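Local coordinates for fusarinine C esterase sidJ (Aspergillus fumigatus, PDB 6GUP), which hydrolyses the ester bonds of the fungal siderophore fusarinine C, releasing fusarinine and iron, and works as a homodimeric alpha/beta-hydrolase, at residues Leu256-Glu270 / Arg301-Ile314. Sequence-based numbering, arbitrary orientation.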
loop_
_atom_site.group_PDB
_atom_site.type_symbol
_atom_site.label_atom_id
_atom_site.label_comp_id
_atom_site.label_asym_id
_atom_site.label_seq_id
_atom_site.Cartn_x
_atom_site.Cartn_y
_atom_site.Cartn_z
ATOM N N LEU A 256 6.012 -14.953 -28.278
ATOM C CA LEU A 256 6.828 -15.928 -27.549
ATOM C C LEU A 256 6.697 -17.295 -28.208
ATOM O O LEU A 256 5.613 -17.669 -28.656
ATOM C CB LEU A 256 6.404 -16.030 -26.079
ATOM C CG LEU A 256 6.520 -14.780 -25.202
ATOM C CD1 LEU A 256 6.117 -15.119 -23.775
ATOM C CD2 LEU A 256 7.920 -14.184 -25.231
ATOM N N SER A 257 7.803 -18.032 -28.260
ATOM C CA SER A 257 7.827 -19.358 -28.879
ATOM C C SER A 257 7.146 -20.400 -27.997
ATOM O O SER A 257 6.922 -20.173 -26.805
ATOM C CB SER A 257 9.270 -19.791 -29.155
ATOM O OG SER A 257 9.983 -19.997 -27.947
ATOM N N ASP A 258 6.835 -21.546 -28.599
ATOM C CA ASP A 258 6.282 -22.691 -27.866
ATOM C C ASP A 258 7.266 -23.255 -26.836
ATOM O O ASP A 258 6.841 -23.794 -25.811
ATOM C CB ASP A 258 5.839 -23.801 -28.832
ATOM C CG ASP A 258 4.577 -23.445 -29.604
ATOM O OD1 ASP A 258 3.625 -22.900 -29.003
ATOM O OD2 ASP A 258 4.527 -23.725 -30.819
ATOM N N GLU A 259 8.567 -23.131 -27.109
ATOM C CA GLU A 259 9.601 -23.478 -26.129
ATOM C C GLU A 259 9.481 -22.602 -24.878
ATOM O O GLU A 259 9.535 -23.108 -23.759
ATOM C CB GLU A 259 11.013 -23.337 -26.720
ATOM C CG GLU A 259 12.059 -24.184 -26.003
ATOM C CD GLU A 259 13.425 -23.523 -25.933
ATOM O OE1 GLU A 259 13.932 -23.078 -26.984
ATOM O OE2 GLU A 259 13.996 -23.459 -24.822
ATOM N N GLN A 260 9.310 -21.296 -25.085
ATOM C CA GLN A 260 9.178 -20.332 -23.982
ATOM C C GLN A 260 7.884 -20.502 -23.182
ATOM O O GLN A 260 7.902 -20.393 -21.953
ATOM C CB GLN A 260 9.294 -18.897 -24.504
ATOM C CG GLN A 260 10.720 -18.527 -24.897
ATOM C CD GLN A 260 10.814 -17.398 -25.911
ATOM O OE1 GLN A 260 9.817 -16.967 -26.494
ATOM N NE2 GLN A 260 12.027 -16.914 -26.130
ATOM N N LEU A 261 6.774 -20.769 -23.872
ATOM C CA LEU A 261 5.498 -21.070 -23.205
ATOM C C LEU A 261 5.559 -22.375 -22.403
ATOM O O LEU A 261 4.879 -22.506 -21.385
ATOM C CB LEU A 261 4.347 -21.133 -24.216
ATOM C CG LEU A 261 4.003 -19.839 -24.961
ATOM C CD1 LEU A 261 2.980 -20.116 -26.051
ATOM C CD2 LEU A 261 3.492 -18.765 -24.012
ATOM N N GLY A 262 6.371 -23.328 -22.864
ATOM C CA GLY A 262 6.653 -24.558 -22.120
ATOM C C GLY A 262 7.350 -24.339 -20.783
ATOM O O GLY A 262 7.171 -25.128 -19.853
ATOM N N LYS A 263 8.144 -23.271 -20.694
ATOM C CA LYS A 263 8.832 -22.893 -19.453
ATOM C C LYS A 263 7.929 -22.223 -18.414
ATOM O O LYS A 263 8.305 -22.150 -17.243
ATOM C CB LYS A 263 10.017 -21.963 -19.750
ATOM C CG LYS A 263 11.007 -22.523 -20.759
ATOM C CD LYS A 263 12.420 -22.016 -20.536
ATOM C CE LYS A 263 13.344 -22.474 -21.653
ATOM N NZ LYS A 263 14.765 -22.548 -21.217
ATOM N N THR A 264 6.762 -21.727 -18.833
ATOM C CA THR A 264 5.834 -21.023 -17.942
ATOM C C THR A 264 4.505 -21.777 -17.815
ATOM O O THR A 264 4.279 -22.454 -16.810
ATOM C CB THR A 264 5.609 -19.572 -18.413
ATOM O OG1 THR A 264 5.124 -19.568 -19.761
ATOM C CG2 THR A 264 6.916 -18.789 -18.347
ATOM N N PHE A 265 3.644 -21.683 -18.830
ATOM C CA PHE A 265 2.367 -22.415 -18.834
ATOM C C PHE A 265 2.587 -23.929 -18.767
ATOM O O PHE A 265 1.863 -24.633 -18.060
ATOM C CB PHE A 265 1.537 -22.081 -20.077
ATOM C CG PHE A 265 0.934 -20.707 -20.059
ATOM C CD1 PHE A 265 -0.294 -20.478 -19.448
ATOM C CD2 PHE A 265 1.585 -19.640 -20.670
ATOM C CE1 PHE A 265 -0.858 -19.210 -19.438
ATOM C CE2 PHE A 265 1.028 -18.369 -20.662
ATOM C CZ PHE A 265 -0.196 -18.153 -20.045
ATOM N N GLY A 266 3.590 -24.411 -19.501
ATOM C CA GLY A 266 3.964 -25.826 -19.499
ATOM C C GLY A 266 4.482 -26.374 -18.179
ATOM O O GLY A 266 4.385 -27.577 -17.933
ATOM N N MET A 267 5.033 -25.505 -17.332
ATOM C CA MET A 267 5.488 -25.902 -15.991
ATOM C C MET A 267 4.383 -25.949 -14.924
ATOM O O MET A 267 4.656 -26.356 -13.793
ATOM C CB MET A 267 6.633 -24.989 -15.522
ATOM C CG MET A 267 7.921 -25.137 -16.321
ATOM S SD MET A 267 8.642 -26.794 -16.303
ATOM C CE MET A 267 9.021 -27.002 -14.564
ATOM N N ILE A 268 3.151 -25.563 -15.264
ATOM C CA ILE A 268 2.029 -25.633 -14.313
ATOM C C ILE A 268 1.775 -27.085 -13.880
ATOM O O ILE A 268 1.598 -27.355 -12.690
ATOM C CB ILE A 268 0.732 -24.993 -14.876
ATOM C CG1 ILE A 268 0.921 -23.477 -15.047
ATOM C CG2 ILE A 268 -0.458 -25.248 -13.951
ATOM C CD1 ILE A 268 -0.145 -22.798 -15.882
ATOM N N ARG A 269 1.766 -28.006 -14.842
ATOM C CA ARG A 269 1.611 -29.438 -14.545
ATOM C C ARG A 269 2.758 -30.000 -13.696
ATOM O O ARG A 269 2.524 -30.823 -12.810
ATOM C CB ARG A 269 1.496 -30.254 -15.839
ATOM C CG ARG A 269 1.110 -31.716 -15.615
ATOM C CD ARG A 269 1.066 -32.518 -16.905
ATOM N NE ARG A 269 2.354 -32.536 -17.602
ATOM C CZ ARG A 269 2.610 -33.221 -18.719
ATOM N NH1 ARG A 269 1.675 -33.981 -19.294
ATOM N NH2 ARG A 269 3.821 -33.152 -19.266
ATOM N N GLU A 270 3.983 -29.552 -13.969
ATOM C CA GLU A 270 5.183 -30.133 -13.354
ATOM C C GLU A 270 5.361 -29.756 -11.878
ATOM O O GLU A 270 5.763 -30.602 -11.077
ATOM C CB GLU A 270 6.446 -29.746 -14.140
ATOM C CG GLU A 270 6.417 -30.066 -15.634
ATOM C CD GLU A 270 6.096 -31.519 -15.943
ATOM O OE1 GLU A 270 6.609 -32.413 -15.236
ATOM O OE2 GLU A 270 5.334 -31.767 -16.901
ATOM N N ARG A 301 -2.662 -21.312 -28.006
ATOM C CA ARG A 301 -1.246 -21.588 -27.744
ATOM C C ARG A 301 -0.945 -21.719 -26.244
ATOM O O ARG A 301 -0.138 -22.563 -25.848
ATOM C CB ARG A 301 -0.354 -20.523 -28.389
ATOM C CG ARG A 301 -0.370 -20.582 -29.910
ATOM C CD ARG A 301 0.561 -19.556 -30.527
ATOM N NE ARG A 301 1.958 -19.931 -30.300
ATOM C CZ ARG A 301 2.907 -19.173 -29.739
ATOM N NH1 ARG A 301 2.680 -17.919 -29.337
ATOM N NH2 ARG A 301 4.130 -19.683 -29.600
ATOM N N TRP A 302 -1.597 -20.898 -25.418
ATOM C CA TRP A 302 -1.507 -21.045 -23.959
ATOM C C TRP A 302 -2.177 -22.337 -23.488
ATOM O O TRP A 302 -1.640 -23.028 -22.620
ATOM C CB TRP A 302 -2.125 -19.849 -23.225
ATOM C CG TRP A 302 -1.392 -18.543 -23.398
ATOM C CD1 TRP A 302 -0.179 -18.340 -24.004
ATOM C CD2 TRP A 302 -1.819 -17.262 -22.924
ATOM N NE1 TRP A 302 0.161 -17.010 -23.951
ATOM C CE2 TRP A 302 -0.826 -16.325 -23.292
ATOM C CE3 TRP A 302 -2.950 -16.811 -22.231
ATOM C CZ2 TRP A 302 -0.931 -14.964 -22.989
ATOM C CZ3 TRP A 302 -3.053 -15.455 -21.930
ATOM C CH2 TRP A 302 -2.046 -14.548 -22.309
ATOM N N ARG A 303 -3.340 -22.656 -24.060
ATOM C CA ARG A 303 -4.033 -23.916 -23.764
ATOM C C ARG A 303 -3.152 -25.123 -24.077
ATOM O O ARG A 303 -2.975 -26.001 -23.230
ATOM C CB ARG A 303 -5.358 -24.023 -24.538
ATOM C CG ARG A 303 -6.027 -25.386 -24.414
ATOM C CD ARG A 303 -7.455 -25.415 -24.930
ATOM N NE ARG A 303 -8.052 -26.731 -24.696
ATOM C CZ ARG A 303 -9.339 -27.043 -24.859
ATOM N NH1 ARG A 303 -10.227 -26.135 -25.265
ATOM N NH2 ARG A 303 -9.747 -28.286 -24.608
ATOM N N ASN A 304 -2.609 -25.154 -25.292
ATOM C CA ASN A 304 -1.766 -26.266 -25.748
ATOM C C ASN A 304 -0.453 -26.384 -24.965
ATOM O O ASN A 304 0.032 -27.495 -24.739
ATOM C CB ASN A 304 -1.484 -26.154 -27.253
ATOM C CG ASN A 304 -2.717 -26.424 -28.106
ATOM O OD1 ASN A 304 -3.495 -27.339 -27.828
ATOM N ND2 ASN A 304 -2.892 -25.633 -29.159
ATOM N N ALA A 305 0.114 -25.247 -24.558
ATOM C CA ALA A 305 1.275 -25.238 -23.660
ATOM C C ALA A 305 0.905 -25.764 -22.271
ATOM O O ALA A 305 1.613 -26.607 -21.719
ATOM C CB ALA A 305 1.864 -23.839 -23.557
ATOM N N THR A 306 -0.210 -25.270 -21.727
ATOM C CA THR A 306 -0.719 -25.692 -20.412
ATOM C C THR A 306 -1.088 -27.182 -20.371
ATOM O O THR A 306 -0.739 -27.883 -19.419
ATOM C CB THR A 306 -1.959 -24.864 -19.999
ATOM O OG1 THR A 306 -1.653 -23.467 -20.065
ATOM C CG2 THR A 306 -2.410 -25.197 -18.580
ATOM N N ASP A 307 -1.795 -27.646 -21.400
ATOM C CA ASP A 307 -2.267 -29.038 -21.484
ATOM C C ASP A 307 -1.270 -30.015 -22.127
ATOM O O ASP A 307 -1.562 -31.211 -22.214
ATOM C CB ASP A 307 -3.605 -29.099 -22.244
ATOM C CG ASP A 307 -4.772 -28.533 -21.442
ATOM O OD1 ASP A 307 -4.620 -28.247 -20.232
ATOM O OD2 ASP A 307 -5.860 -28.379 -22.032
ATOM N N HIS A 308 -0.109 -29.516 -22.566
ATOM C CA HIS A 308 0.921 -30.332 -23.224
ATOM C C HIS A 308 0.373 -31.082 -24.451
ATOM O O HIS A 308 0.622 -32.278 -24.631
ATOM C CB HIS A 308 1.588 -31.282 -22.216
ATOM C CG HIS A 308 2.349 -30.573 -21.141
ATOM N ND1 HIS A 308 3.724 -30.476 -21.146
ATOM C CD2 HIS A 308 1.929 -29.911 -20.038
ATOM C CE1 HIS A 308 4.118 -29.794 -20.087
ATOM N NE2 HIS A 308 3.049 -29.439 -19.398
ATOM N N ASN A 309 -0.377 -30.349 -25.275
ATOM C CA ASN A 309 -0.969 -30.857 -26.520
ATOM C C ASN A 309 -1.880 -32.076 -26.300
ATOM O O ASN A 309 -1.731 -33.107 -26.964
ATOM C CB ASN A 309 0.126 -31.164 -27.554
ATOM C CG ASN A 309 1.030 -29.973 -27.819
ATOM O OD1 ASN A 309 0.575 -28.927 -28.280
ATOM N ND2 ASN A 309 2.318 -30.130 -27.534
ATOM N N GLY A 310 -2.811 -31.944 -25.357
ATOM C CA GLY A 310 -3.803 -32.986 -25.068
ATOM C C GLY A 310 -3.408 -34.062 -24.065
ATOM O O GLY A 310 -4.212 -34.953 -23.779
ATOM N N GLU A 311 -2.187 -33.994 -23.529
ATOM C CA GLU A 311 -1.732 -34.940 -22.502
ATOM C C GLU A 311 -2.417 -34.702 -21.154
ATOM O O GLU A 311 -2.645 -35.651 -20.401
ATOM C CB GLU A 311 -0.210 -34.877 -22.334
ATOM C CG GLU A 311 0.561 -35.388 -23.543
ATOM C CD GLU A 311 2.062 -35.180 -23.435
ATOM O OE1 GLU A 311 2.581 -35.052 -22.305
ATOM O OE2 GLU A 311 2.729 -35.148 -24.489
ATOM N N ALA A 312 -2.735 -33.440 -20.859
ATOM C CA ALA A 312 -3.433 -33.054 -19.629
ATOM C C ALA A 312 -4.698 -32.258 -19.943
ATOM O O ALA A 312 -4.948 -31.899 -21.096
ATOM C CB ALA A 312 -2.503 -32.242 -18.740
ATOM N N ALA A 313 -5.497 -32.005 -18.906
ATOM C CA ALA A 313 -6.724 -31.211 -19.014
ATOM C C ALA A 313 -6.766 -30.155 -17.906
ATOM O O ALA A 313 -7.762 -30.018 -17.190
ATOM C CB ALA A 313 -7.944 -32.120 -18.953
ATOM N N ILE A 314 -5.671 -29.406 -17.784
ATOM C CA ILE A 314 -5.528 -28.369 -16.760
ATOM C C ILE A 314 -6.258 -27.092 -17.180
ATOM O O ILE A 314 -6.962 -26.487 -16.377
ATOM C CB ILE A 314 -4.037 -28.074 -16.468
ATOM C CG1 ILE A 314 -3.375 -29.322 -15.870
ATOM C CG2 ILE A 314 -3.883 -26.886 -15.515
ATOM C CD1 ILE A 314 -1.864 -29.301 -15.889
HETATM O O HOH W 1 1.496 -23.800 -27.583
HETATM O O HOH W 2 1.411 -27.307 -17.661
#
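The axes of helices 258-262 and 301-307 pass 9.4 Å apart, crossing at -54°, and the chain that follows the first helix brings F265 to T306, the closest CA pair at 4.8 Å. G266 CA makes a CA-H...O contact to A305 O, 3.3 Å. Next to it the F265 ring lies on the five-membered ring of W302 in an offset stack, planes 21° apart, with CZ 3.4 Å from W302 CD2. L261 sets CD2 beside the indole and CD1 over one face of the R301 guanidinium, while its CB meets A305 CB. Bent at chi3 (71°), R301 turns its guanidinium back to L256, and NH2 donates to L256 O at 2.7 Å, in the carbonyl plane; it also forms a salt bridge to D258 OD1, its hydrogen bond weak. At the far end H308, at positive phi, points NE2 to G266 O (2.7 Å, a weak, bent bond), and the R269 guanidinium lies flat on its ring. E270 OE2 takes both NE and NH2 of R269, and E311 OE1 forms a salt bridge to NH1 at 3.3 Å, its hydrogen bond weak. The contact thus joins two connections flanking strand 278-283 through an aromatic and aliphatic centre between two arginines; the carboxylates on R269 probably offset its charge beside H308.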